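Local coordinates for trwC protein (Escherichia coli, PDB 1OMH) that probably nicks and transfers plasmid DNA in bacterial conjugation, through this N-terminal relaxase domain, which binds origin-of-transfer DNA, at residues E119-R124 and R190-V195; S153-P158 and S233-Q238; E57-N62 and V165-T170. All blocks are in the same frame, centred on the assembly; numbering follows the deposited sequence.

Interaction 1. Residues E119-R124 and R190-V195; sequences EQAEAR and RYLGAV. With nucleotides of chain A.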
loop_
_atom_site.group_PDB
_atom_site.type_symbol
_atom_site.label_atom_id
_atom_site.label_comp_id
_atom_site.label_asym_id
_atom_site.label_seq_id
_atom_site.Cartn_x
_atom_site.Cartn_y
_atom_site.Cartn_z
ATOM N N GLU B 119 -6.219 10.841 -2.978
ATOM C CA GLU B 119 -6.753 12.199 -3.044
ATOM C C GLU B 119 -7.617 12.409 -1.808
ATOM O O GLU B 119 -7.612 13.477 -1.205
ATOM C CB GLU B 119 -7.612 12.393 -4.292
ATOM C CG GLU B 119 -6.841 12.575 -5.590
ATOM C CD GLU B 119 -7.759 12.889 -6.758
ATOM O OE1 GLU B 119 -8.434 13.940 -6.721
ATOM O OE2 GLU B 119 -7.816 12.086 -7.711
ATOM N N GLN B 120 -8.354 11.372 -1.431
ATOM C CA GLN B 120 -9.218 11.451 -0.268
ATOM C C GLN B 120 -8.427 11.382 1.027
ATOM O O GLN B 120 -8.835 11.942 2.053
ATOM C CB GLN B 120 -10.287 10.360 -0.342
ATOM C CG GLN B 120 -11.304 10.673 -1.436
ATOM C CD GLN B 120 -12.431 9.667 -1.536
ATOM O OE1 GLN B 120 -13.078 9.337 -0.543
ATOM N NE2 GLN B 120 -12.683 9.185 -2.746
ATOM N N ALA B 121 -7.287 10.703 0.986
ATOM C CA ALA B 121 -6.439 10.628 2.165
ATOM C C ALA B 121 -5.844 12.028 2.335
ATOM O O ALA B 121 -5.684 12.516 3.452
ATOM C CB ALA B 121 -5.326 9.602 1.957
ATOM N N GLU B 122 -5.539 12.678 1.212
ATOM C CA GLU B 122 -4.962 14.019 1.258
ATOM C C GLU B 122 -5.957 15.046 1.804
ATOM O O GLU B 122 -5.572 15.998 2.482
ATOM C CB GLU B 122 -4.483 14.442 -0.134
ATOM C CG GLU B 122 -3.883 15.846 -0.182
ATOM C CD GLU B 122 -3.258 16.166 -1.523
ATOM O OE1 GLU B 122 -3.907 15.908 -2.553
ATOM O OE2 GLU B 122 -2.123 16.683 -1.549
ATOM N N ALA B 123 -7.236 14.853 1.507
ATOM C CA ALA B 123 -8.263 15.762 1.999
ATOM C C ALA B 123 -8.308 15.671 3.522
ATOM O O ALA B 123 -8.899 16.521 4.187
ATOM C CB ALA B 123 -9.625 15.394 1.405
ATOM N N ARG B 124 -7.665 14.640 4.069
ATOM C CA ARG B 124 -7.629 14.431 5.512
ATOM C C ARG B 124 -6.299 14.835 6.154
ATOM O O ARG B 124 -6.123 14.685 7.360
ATOM C CB ARG B 124 -7.943 12.966 5.837
ATOM C CG ARG B 124 -9.382 12.565 5.531
ATOM C CD ARG B 124 -9.585 11.059 5.650
ATOM N NE ARG B 124 -11.001 10.687 5.607
ATOM C CZ ARG B 124 -11.771 10.749 4.525
ATOM N NH1 ARG B 124 -11.275 11.166 3.365
ATOM N NH2 ARG B 124 -13.049 10.396 4.605
ATOM N N ARG B 190 -9.839 1.790 7.072
ATOM C CA ARG B 190 -10.909 0.905 6.628
ATOM C C ARG B 190 -11.713 1.595 5.533
ATOM O O ARG B 190 -11.996 1.003 4.492
ATOM C CB ARG B 190 -11.829 0.556 7.803
ATOM C CG ARG B 190 -13.206 0.063 7.396
ATOM C CD ARG B 190 -13.220 -1.419 7.137
ATOM N NE ARG B 190 -13.061 -2.176 8.373
ATOM C CZ ARG B 190 -13.216 -3.493 8.465
ATOM N NH1 ARG B 190 -13.538 -4.200 7.390
ATOM N NH2 ARG B 190 -13.045 -4.103 9.630
ATOM N N TYR B 191 -12.077 2.854 5.770
ATOM C CA TYR B 191 -12.854 3.617 4.797
ATOM C C TYR B 191 -12.109 3.823 3.484
ATOM O O TYR B 191 -12.698 3.720 2.410
ATOM C CB TYR B 191 -13.234 4.988 5.361
ATOM C CG TYR B 191 -13.959 5.864 4.356
ATOM C CD1 TYR B 191 -15.319 5.696 4.111
ATOM C CD2 TYR B 191 -13.276 6.845 3.635
ATOM C CE1 TYR B 191 -15.983 6.485 3.167
ATOM C CE2 TYR B 191 -13.926 7.635 2.696
ATOM C CZ TYR B 191 -15.277 7.450 2.465
ATOM O OH TYR B 191 -15.918 8.227 1.527
ATOM N N LEU B 192 -10.819 4.141 3.563
ATOM C CA LEU B 192 -10.038 4.361 2.353
ATOM C C LEU B 192 -9.849 3.057 1.582
ATOM O O LEU B 192 -9.743 3.066 0.356
ATOM C CB LEU B 192 -8.690 5.000 2.700
ATOM C CG LEU B 192 -8.822 6.427 3.255
ATOM C CD1 LEU B 192 -7.488 6.896 3.808
ATOM C CD2 LEU B 192 -9.319 7.369 2.161
ATOM N N GLY B 193 -9.816 1.938 2.301
ATOM C CA GLY B 193 -9.683 0.652 1.634
ATOM C C GLY B 193 -10.944 0.385 0.824
ATOM O O GLY B 193 -10.903 -0.219 -0.254
ATOM N N ALA B 194 -12.075 0.853 1.346
ATOM C CA ALA B 194 -13.359 0.669 0.677
ATOM C C ALA B 194 -13.411 1.546 -0.568
ATOM O O ALA B 194 -14.016 1.177 -1.574
ATOM C CB ALA B 194 -14.501 1.013 1.630
ATOM N N VAL B 195 -12.767 2.707 -0.497
ATOM C CA VAL B 195 -12.712 3.618 -1.636
ATOM C C VAL B 195 -11.854 3.007 -2.751
ATOM O O VAL B 195 -12.189 3.108 -3.936
ATOM C CB VAL B 195 -12.098 4.979 -1.240
ATOM C CG1 VAL B 195 -11.983 5.872 -2.465
ATOM C CG2 VAL B 195 -12.959 5.649 -0.161
ATOM P P DT A 20 -7.815 -1.080 10.003
ATOM O OP1 DT A 20 -6.897 -1.288 8.856
ATOM O OP2 DT A 20 -9.201 -0.632 9.764
ATOM O "O5'" DT A 20 -7.808 -2.379 10.931
ATOM C "C5'" DT A 20 -6.798 -3.396 10.824
ATOM C "C4'" DT A 20 -7.138 -4.529 11.764
ATOM O "O4'" DT A 20 -7.409 -3.936 13.050
ATOM C "C3'" DT A 20 -8.421 -5.275 11.367
ATOM O "O3'" DT A 20 -8.073 -6.664 11.215
ATOM C "C2'" DT A 20 -9.084 -5.588 12.698
ATOM C "C1'" DT A 20 -8.402 -4.692 13.696
ATOM N N1 DT A 20 -9.164 -3.855 14.625
ATOM C C2 DT A 20 -9.335 -4.410 15.868
ATOM O O2 DT A 20 -8.907 -5.517 16.163
ATOM N N3 DT A 20 -10.016 -3.627 16.759
ATOM C C4 DT A 20 -10.525 -2.364 16.542
ATOM O O4 DT A 20 -11.097 -1.782 17.459
ATOM C C5 DT A 20 -10.318 -1.832 15.205
ATOM C C7 DT A 20 -10.838 -0.466 14.873
ATOM C C6 DT A 20 -9.660 -2.601 14.317
ATOM P P DT A 21 -7.524 -7.263 9.833
ATOM O OP1 DT A 21 -7.169 -8.651 10.231
ATOM O OP2 DT A 21 -6.490 -6.389 9.250
ATOM O "O5'" DT A 21 -8.791 -7.318 8.869
ATOM C "C5'" DT A 21 -9.921 -8.140 9.182
ATOM C "C4'" DT A 21 -10.773 -8.375 7.951
ATOM O "O4'" DT A 21 -11.099 -7.096 7.349
ATOM C "C3'" DT A 21 -10.085 -9.188 6.847
ATOM O "O3'" DT A 21 -10.695 -10.494 6.833
ATOM C "C2'" DT A 21 -10.683 -8.614 5.573
ATOM C "C1'" DT A 21 -11.202 -7.233 5.943
ATOM N N1 DT A 21 -10.604 -6.051 5.264
ATOM C C2 DT A 21 -10.664 -6.014 3.878
ATOM O O2 DT A 21 -11.149 -6.904 3.200
ATOM N N3 DT A 21 -10.130 -4.885 3.309
ATOM C C4 DT A 21 -9.552 -3.811 3.957
ATOM O O4 DT A 21 -9.119 -2.860 3.298
ATOM C C5 DT A 21 -9.512 -3.914 5.405
ATOM C C7 DT A 21 -8.903 -2.798 6.195
ATOM C C6 DT A 21 -10.027 -5.015 5.977
HETATM O O HOH W 1 -16.044 8.492 -1.051
#

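Interaction 2. Residues S153-P158 and S233-Q238; sequences SRERDP and SKRTEQ. With SO4 (sulfate ion), chain E; SO4 (sulfate ion), chain C; nucleotides of chain A.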
loop_
_atom_site.group_PDB
_atom_site.type_symbol
_atom_site.label_atom_id
_atom_site.label_comp_id
_atom_site.label_asym_id
_atom_site.label_seq_id
_atom_site.Cartn_x
_atom_site.Cartn_y
_atom_site.Cartn_z
ATOM N N SER B 153 4.757 -11.225 -4.642
ATOM C CA SER B 153 4.639 -11.437 -3.210
ATOM C C SER B 153 5.977 -11.985 -2.722
ATOM O O SER B 153 6.868 -12.274 -3.530
ATOM C CB SER B 153 3.528 -12.450 -2.913
ATOM O OG SER B 153 3.980 -13.781 -3.138
ATOM N N ARG B 154 6.114 -12.129 -1.408
ATOM C CA ARG B 154 7.346 -12.648 -0.831
ATOM C C ARG B 154 7.585 -14.096 -1.249
ATOM O O ARG B 154 8.679 -14.624 -1.060
ATOM C CB ARG B 154 7.310 -12.555 0.700
ATOM C CG ARG B 154 7.291 -11.130 1.248
ATOM C CD ARG B 154 8.460 -10.313 0.718
ATOM N NE ARG B 154 8.543 -8.993 1.337
ATOM C CZ ARG B 154 9.075 -8.749 2.534
ATOM N NH1 ARG B 154 9.094 -7.510 3.007
ATOM N NH2 ARG B 154 9.601 -9.738 3.254
ATOM N N GLU B 155 6.560 -14.740 -1.803
ATOM C CA GLU B 155 6.696 -16.120 -2.256
ATOM C C GLU B 155 6.724 -16.162 -3.784
ATOM O O GLU B 155 6.625 -17.226 -4.403
ATOM C CB GLU B 155 5.557 -16.982 -1.707
ATOM C CG GLU B 155 5.777 -17.456 -0.266
ATOM C CD GLU B 155 7.031 -18.311 -0.125
ATOM O OE1 GLU B 155 7.299 -19.116 -1.038
ATOM O OE2 GLU B 155 7.744 -18.190 0.894
ATOM N N ARG B 156 6.867 -14.976 -4.370
ATOM C CA ARG B 156 6.946 -14.787 -5.812
ATOM C C ARG B 156 5.678 -15.074 -6.613
ATOM O O ARG B 156 5.748 -15.397 -7.802
ATOM C CB ARG B 156 8.128 -15.584 -6.388
ATOM C CG ARG B 156 9.490 -15.094 -5.889
ATOM C CD ARG B 156 9.623 -13.573 -6.040
ATOM N NE ARG B 156 10.929 -13.064 -5.623
ATOM C CZ ARG B 156 11.231 -11.771 -5.525
ATOM N NH1 ARG B 156 10.318 -10.853 -5.810
ATOM N NH2 ARG B 156 12.446 -11.393 -5.145
ATOM N N ASP B 157 4.523 -14.968 -5.962
ATOM C CA ASP B 157 3.249 -15.152 -6.649
ATOM C C ASP B 157 2.877 -13.797 -7.239
ATOM O O ASP B 157 3.368 -12.759 -6.783
ATOM C CB ASP B 157 2.130 -15.537 -5.671
ATOM C CG ASP B 157 2.109 -17.006 -5.344
ATOM O OD1 ASP B 157 2.173 -17.819 -6.287
ATOM O OD2 ASP B 157 1.999 -17.349 -4.147
ATOM N N PRO B 158 2.017 -13.783 -8.271
ATOM C CA PRO B 158 1.622 -12.491 -8.846
ATOM C C PRO B 158 0.923 -11.775 -7.691
ATOM O O PRO B 158 0.079 -12.372 -7.020
ATOM C CB PRO B 158 0.638 -12.885 -9.949
ATOM C CG PRO B 158 1.109 -14.259 -10.353
ATOM C CD PRO B 158 1.430 -14.905 -9.025
ATOM N N SER B 233 -1.671 -18.245 -3.933
ATOM C CA SER B 233 -1.639 -17.528 -2.656
ATOM C C SER B 233 -0.824 -18.305 -1.628
ATOM O O SER B 233 -1.339 -18.719 -0.592
ATOM C CB SER B 233 -3.059 -17.313 -2.119
ATOM O OG SER B 233 -3.828 -16.513 -3.008
ATOM N N LYS B 234 0.457 -18.488 -1.923
ATOM C CA LYS B 234 1.362 -19.222 -1.045
ATOM C C LYS B 234 1.493 -18.609 0.342
ATOM O O LYS B 234 1.542 -19.336 1.327
ATOM C CB LYS B 234 2.744 -19.335 -1.704
ATOM C CG LYS B 234 2.760 -20.237 -2.944
ATOM C CD LYS B 234 4.139 -20.238 -3.607
ATOM C CE LYS B 234 4.164 -21.131 -4.839
ATOM N NZ LYS B 234 5.513 -21.127 -5.492
ATOM N N ARG B 235 1.565 -17.282 0.425
ATOM C CA ARG B 235 1.676 -16.632 1.730
ATOM C C ARG B 235 0.447 -16.925 2.589
ATOM O O ARG B 235 0.568 -17.177 3.786
ATOM C CB ARG B 235 1.889 -15.123 1.565
ATOM C CG ARG B 235 3.283 -14.764 1.047
ATOM C CD ARG B 235 4.353 -15.010 2.117
ATOM N NE ARG B 235 4.152 -14.121 3.257
ATOM C CZ ARG B 235 4.049 -14.526 4.520
ATOM N NH1 ARG B 235 4.134 -15.816 4.818
ATOM N NH2 ARG B 235 3.847 -13.635 5.483
ATOM N N THR B 236 -0.736 -16.921 1.979
ATOM C CA THR B 236 -1.959 -17.211 2.722
ATOM C C THR B 236 -1.886 -18.632 3.271
ATOM O O THR B 236 -2.311 -18.895 4.397
ATOM C CB THR B 236 -3.211 -17.106 1.827
ATOM O OG1 THR B 236 -3.351 -15.759 1.362
ATOM C CG2 THR B 236 -4.457 -17.513 2.600
ATOM N N GLU B 237 -1.340 -19.539 2.466
ATOM C CA GLU B 237 -1.207 -20.940 2.860
ATOM C C GLU B 237 -0.254 -21.076 4.047
ATOM O O GLU B 237 -0.513 -21.849 4.963
ATOM C CB GLU B 237 -0.687 -21.778 1.686
ATOM C CG GLU B 237 -0.846 -23.282 1.868
ATOM C CD GLU B 237 -0.153 -24.078 0.770
ATOM O OE1 GLU B 237 -0.155 -23.622 -0.395
ATOM O OE2 GLU B 237 0.386 -25.167 1.071
ATOM N N GLN B 238 0.843 -20.327 4.020
ATOM C CA GLN B 238 1.819 -20.368 5.106
ATOM C C GLN B 238 1.200 -19.823 6.394
ATOM O O GLN B 238 1.424 -20.354 7.485
ATOM C CB GLN B 238 3.072 -19.569 4.717
ATOM C CG GLN B 238 3.905 -20.260 3.627
ATOM C CD GLN B 238 5.051 -19.400 3.098
ATOM O OE1 GLN B 238 6.039 -19.919 2.567
ATOM N NE2 GLN B 238 4.919 -18.086 3.225
HETATM S S SO4 E . 10.939 -7.954 6.352
HETATM O O1 SO4 E . 11.399 -9.150 5.621
HETATM O O2 SO4 E . 10.051 -8.353 7.463
HETATM O O3 SO4 E . 10.194 -7.077 5.428
HETATM O O4 SO4 E . 12.110 -7.235 6.890
HETATM S S SO4 C . 6.939 -6.271 -0.473
HETATM O O1 SO4 C . 7.870 -5.689 -1.459
HETATM O O2 SO4 C . 6.549 -7.633 -0.890
HETATM O O3 SO4 C . 5.732 -5.427 -0.388
HETATM O O4 SO4 C . 7.603 -6.330 0.843
ATOM P P DC A 24 -1.005 -13.903 -0.912
ATOM O OP1 DC A 24 -0.011 -13.766 -2.009
ATOM O OP2 DC A 24 -1.249 -15.233 -0.296
ATOM O "O5'" DC A 24 -0.676 -12.856 0.246
ATOM C "C5'" DC A 24 -0.042 -11.590 -0.001
ATOM C "C4'" DC A 24 -0.008 -10.803 1.288
ATOM O "O4'" DC A 24 -1.327 -10.864 1.868
ATOM C "C3'" DC A 24 0.953 -11.361 2.346
ATOM O "O3'" DC A 24 1.936 -10.312 2.484
ATOM C "C2'" DC A 24 0.208 -11.147 3.655
ATOM C "C1'" DC A 24 -1.240 -10.937 3.274
ATOM N N1 DC A 24 -2.278 -11.843 3.787
ATOM C C2 DC A 24 -2.684 -11.684 5.115
ATOM O O2 DC A 24 -2.082 -10.872 5.823
ATOM N N3 DC A 24 -3.719 -12.414 5.585
ATOM C C4 DC A 24 -4.335 -13.285 4.784
ATOM N N4 DC A 24 -5.374 -13.962 5.276
ATOM C C5 DC A 24 -3.915 -13.498 3.437
ATOM C C6 DC A 24 -2.884 -12.771 2.988
ATOM P P DT A 25 3.251 -10.505 3.402
ATOM O OP1 DT A 25 4.178 -11.374 2.633
ATOM O OP2 DT A 25 2.896 -10.871 4.796
ATOM O "O5'" DT A 25 3.849 -9.028 3.454
ATOM C "C5'" DT A 25 4.019 -8.262 2.256
ATOM C "C4'" DT A 25 4.022 -6.782 2.567
ATOM O "O4'" DT A 25 2.714 -6.379 3.025
ATOM C "C3'" DT A 25 4.963 -6.417 3.708
ATOM O "O3'" DT A 25 6.227 -6.060 3.155
ATOM C "C2'" DT A 25 4.316 -5.195 4.328
ATOM C "C1'" DT A 25 2.837 -5.344 3.994
ATOM N N1 DT A 25 1.948 -5.659 5.135
ATOM C C2 DT A 25 1.557 -4.619 5.957
ATOM O O2 DT A 25 1.936 -3.465 5.810
ATOM N N3 DT A 25 0.702 -4.982 6.970
ATOM C C4 DT A 25 0.218 -6.247 7.242
ATOM O O4 DT A 25 -0.549 -6.417 8.189
ATOM C C5 DT A 25 0.680 -7.290 6.350
ATOM C C7 DT A 25 0.210 -8.694 6.564
ATOM C C6 DT A 25 1.512 -6.947 5.359
HETATM O O HOH W 2 1.886 -15.373 -2.081
HETATM O O HOH W 3 5.907 -18.633 -7.009
#

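Interaction 3. Residues E57-N62 and V165-T170; sequences ELLAGN and VILNMT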
loop_
_atom_site.group_PDB
_atom_site.type_symbol
_atom_site.label_atom_id
_atom_site.label_comp_id
_atom_site.label_asym_id
_atom_site.label_seq_id
_atom_site.Cartn_x
_atom_site.Cartn_y
_atom_site.Cartn_z
ATOM N N GLU B 57 16.080 11.958 1.497
ATOM C CA GLU B 57 16.228 13.107 2.373
ATOM C C GLU B 57 14.879 13.516 2.953
ATOM O O GLU B 57 14.776 13.784 4.152
ATOM C CB GLU B 57 16.876 14.281 1.640
ATOM C CG GLU B 57 16.199 14.697 0.366
ATOM C CD GLU B 57 16.801 15.969 -0.199
ATOM O OE1 GLU B 57 16.209 17.053 0.014
ATOM O OE2 GLU B 57 17.875 15.883 -0.838
ATOM N N LEU B 58 13.850 13.555 2.110
ATOM C CA LEU B 58 12.518 13.912 2.581
ATOM C C LEU B 58 12.138 12.984 3.723
ATOM O O LEU B 58 11.565 13.418 4.721
ATOM C CB LEU B 58 11.501 13.816 1.454
ATOM C CG LEU B 58 11.585 14.937 0.420
ATOM C CD1 LEU B 58 10.579 14.687 -0.676
ATOM C CD2 LEU B 58 11.323 16.285 1.088
ATOM N N LEU B 59 12.470 11.704 3.589
ATOM C CA LEU B 59 12.178 10.751 4.651
ATOM C C LEU B 59 12.913 11.217 5.906
ATOM O O LEU B 59 12.421 11.065 7.020
ATOM C CB LEU B 59 12.658 9.348 4.267
ATOM C CG LEU B 59 11.840 8.552 3.244
ATOM C CD1 LEU B 59 12.643 7.348 2.772
ATOM C CD2 LEU B 59 10.525 8.105 3.869
ATOM N N ALA B 60 14.096 11.794 5.707
ATOM C CA ALA B 60 14.912 12.287 6.812
ATOM C C ALA B 60 14.429 13.649 7.313
ATOM O O ALA B 60 14.953 14.173 8.295
ATOM C CB ALA B 60 16.378 12.376 6.376
ATOM N N GLY B 61 13.442 14.218 6.626
ATOM C CA GLY B 61 12.896 15.507 7.019
ATOM C C GLY B 61 13.615 16.712 6.437
ATOM O O GLY B 61 13.652 17.770 7.064
ATOM N N ASN B 62 14.160 16.561 5.231
ATOM C CA ASN B 62 14.900 17.635 4.570
ATOM C C ASN B 62 14.185 18.216 3.351
ATOM O O ASN B 62 14.146 17.601 2.283
ATOM C CB ASN B 62 16.278 17.118 4.159
ATOM C CG ASN B 62 17.221 18.229 3.751
ATOM O OD1 ASN B 62 17.068 18.840 2.694
ATOM N ND2 ASN B 62 18.204 18.504 4.601
ATOM N N VAL B 165 3.988 5.822 0.104
ATOM C CA VAL B 165 4.685 6.374 1.249
ATOM C C VAL B 165 4.393 7.857 1.440
ATOM O O VAL B 165 4.929 8.718 0.727
ATOM C CB VAL B 165 6.209 6.164 1.131
ATOM C CG1 VAL B 165 6.905 6.692 2.381
ATOM C CG2 VAL B 165 6.513 4.672 0.941
ATOM N N ILE B 166 3.524 8.145 2.403
ATOM C CA ILE B 166 3.173 9.520 2.716
ATOM C C ILE B 166 4.254 10.030 3.661
ATOM O O ILE B 166 4.376 9.561 4.793
ATOM C CB ILE B 166 1.808 9.624 3.436
ATOM C CG1 ILE B 166 0.670 9.152 2.522
ATOM C CG2 ILE B 166 1.548 11.069 3.835
ATOM C CD1 ILE B 166 0.668 7.680 2.218
ATOM N N LEU B 167 5.044 10.990 3.204
ATOM C CA LEU B 167 6.100 11.513 4.054
ATOM C C LEU B 167 5.500 12.297 5.216
ATOM O O LEU B 167 4.412 12.871 5.099
ATOM C CB LEU B 167 7.054 12.364 3.221
ATOM C CG LEU B 167 7.787 11.445 2.232
ATOM C CD1 LEU B 167 7.520 11.885 0.813
ATOM C CD2 LEU B 167 9.268 11.421 2.542
ATOM N N ASN B 168 6.208 12.292 6.343
ATOM C CA ASN B 168 5.761 12.973 7.555
ATOM C C ASN B 168 5.923 14.486 7.433
ATOM O O ASN B 168 6.730 15.092 8.138
ATOM C CB ASN B 168 6.566 12.446 8.747
ATOM C CG ASN B 168 5.983 12.854 10.085
ATOM O OD1 ASN B 168 6.555 12.548 11.137
ATOM N ND2 ASN B 168 4.845 13.539 10.060
HETATM N N MSE B 169 5.143 15.098 6.551
HETATM C CA MSE B 169 5.241 16.537 6.348
HETATM C C MSE B 169 4.027 17.114 5.652
HETATM O O MSE B 169 3.389 16.454 4.834
HETATM C CB MSE B 169 6.479 16.859 5.508
HETATM C CG MSE B 169 6.404 16.285 4.103
HETATM SE SE MSE B 169 8.044 16.589 3.116
HETATM C CE MSE B 169 9.182 15.737 4.308
ATOM N N THR B 170 3.724 18.366 5.968
ATOM C CA THR B 170 2.599 19.054 5.364
ATOM C C THR B 170 2.784 20.553 5.601
ATOM O O THR B 170 3.316 20.961 6.627
ATOM C CB THR B 170 1.261 18.550 5.963
ATOM O OG1 THR B 170 0.164 19.163 5.281
ATOM C CG2 THR B 170 1.181 18.849 7.455
HETATM O O HOH W 4 9.335 12.412 6.149
#

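Interaction 1. Residues E119-R124 and R190-V195
Ala121 and Leu192 meet where the two helices come nearest, the short CB of Ala121 lying 3.9 Å from CD1 of Leu192. The small alanine lets the helices approach, and the branched leucine spans what separation remains, its CD2 resting against the CB of Gln120. Gln120 then reaches onward along an extended chain (chi2 -178°), which brings its amide up against the methyls of Val195, the two side chains coming from opposite directions; NE2 is 3.4 Å from Val195 CG1. At the solvent side, water 1 donates to Gln120 OE1 at 3.1 Å and is hydrogen-bonded to Tyr191 OH at 2.6 Å, a bridge between amide and phenol, which make no direct hydrogen bond. The end of helix 104-122 is thus held on the first turns of helix 189-206, both part of the relaxase domain of the Rep clan. Arg124, past the end of helix 104-122, runs across Tyr191 at about a right angle, with NH2 3.5 Å from CE2 and the guanidinium and ring planes 32° apart. What steadies Arg124 is its own segment: NH1 donates to Gln120 O at 2.9 Å, from above the carbonyl plane, while the oxygen lies in the guanidinium plane. Its side chain also touches Glu184 and Ile185 of helix 183-187. Farther out, helix 189-206 meets the DNA: Arg190 lays a guanidinium face over DT21 of chain A, and Gly193 brings CA to 3.9 Å from O4 of that base.

Interaction 2. Residues S153-P158 and S233-Q238
Asp157 OD2 is gripped by two donors: the backbone N of Lys234 at 2.9 Å and 163°, nearly along the C-O axis, and water 2. The aspartate belongs to the turn joining antiparallel strands 145-152 and 158-167 of the relaxase sheet, and it receives a first-turn N-H of helix 234-246; Ser233, at the N-cap, makes no capping bond with its own side chain, its OG being hydrogen-bonded to Ile229 O instead. Ser153 shapes the turn, its OG accepting from Glu155 N in an ST turn and from Asp157 N. The same hydroxyl donates to water 2, which also donates to OP1 of DC24 of chain A. Alongside, Glu155 CB packs on Lys234 CB at 3.7 Å, alkyl against alkyl. Arg235, bent at chi2 and chi3, turns its guanidinium edge to the phosphate of DT25 of chain A, and Lys262 O holds its NH2 as well. The end of Arg154 leads away from the helix, its guanidinium edge meeting two sulfates, probably from the crystallisation liquor, near His161 and His163, metal ligands in other structures of this protein. Thr236 gives OP2 of DC24 of chain A both its backbone N, at 2.9 Å, and its OG1, at 2.7 Å.

Interaction 3. Residues E57-N62 and V165-T170
Leu167 holds an uncommon side-chain torsion, chi2 121°, which lies away from the usual staggered values, and its CD2 is pressed tightly on helix 52-60, only 3.5 Å from Leu58 CB and 3.4 Å from the backbone N of Leu59. The methyl thus sits on the helix surface itself, where the last turn of that helix packs against the end of strand 158-167, the middle strand of the five-stranded antiparallel sheet in this relaxase fold. Two leucines flank it. The CA-CB bond of Leu59 points away from the strand, yet CD2 swings back to lie 3.8 Å from Leu167 CD2 and near Val165 CG1, and its neighbours Ile82, Ile12 and Ala15 add to the apolar surroundings. Leu58 faces the strand more directly and meets Met169, modelled as selenomethionine, CD2 to SE at 3.9 Å. Flexible, unbranched and apolar, Met169 suits this place: CG lies between the backbone N and the carbonyl carbon (chi1 64°), and a bend at chi3 sets CE close to Leu58 O. Beyond the leucines the helix stops in a Schellman motif at Gly61, with a positive phi of 88° and no side chain to meet the preceding carbonyl; Asn62 N bonds back to Glu57 O, and Gly61 N to Leu58 O. The strand gives way to an inverse gamma turn centred on Asn168. Arg71 makes weak hydrogen bonds to both Leu59 O and Asn168 O. Between helix end and strand end sits water 4, accepting from Asn168 N at 3.1 Å and lying 2.8 Å from Leu58 O.

In the fold
The three contacts share no segment, yet interactions 2 and 3 both reach strand 158-167 at its two ends: interaction 2 at the turn that leads into it, interaction 3 where it runs out, their centres about 31 Å apart on opposite sides of the chain's centre. Interaction 3 is fully buried and almost wholly apolar, the end of a helix against the sheet. Interaction 1, helix against helix, is partly buried, with an aliphatic inside and a polar, water-linked outer side. Interaction 2 is also partly buried but the most polar, with Arg235 and Thr236 holding DNA phosphates. Interactions 1 and 3 come within about 6 Å at their nearest atoms without touching.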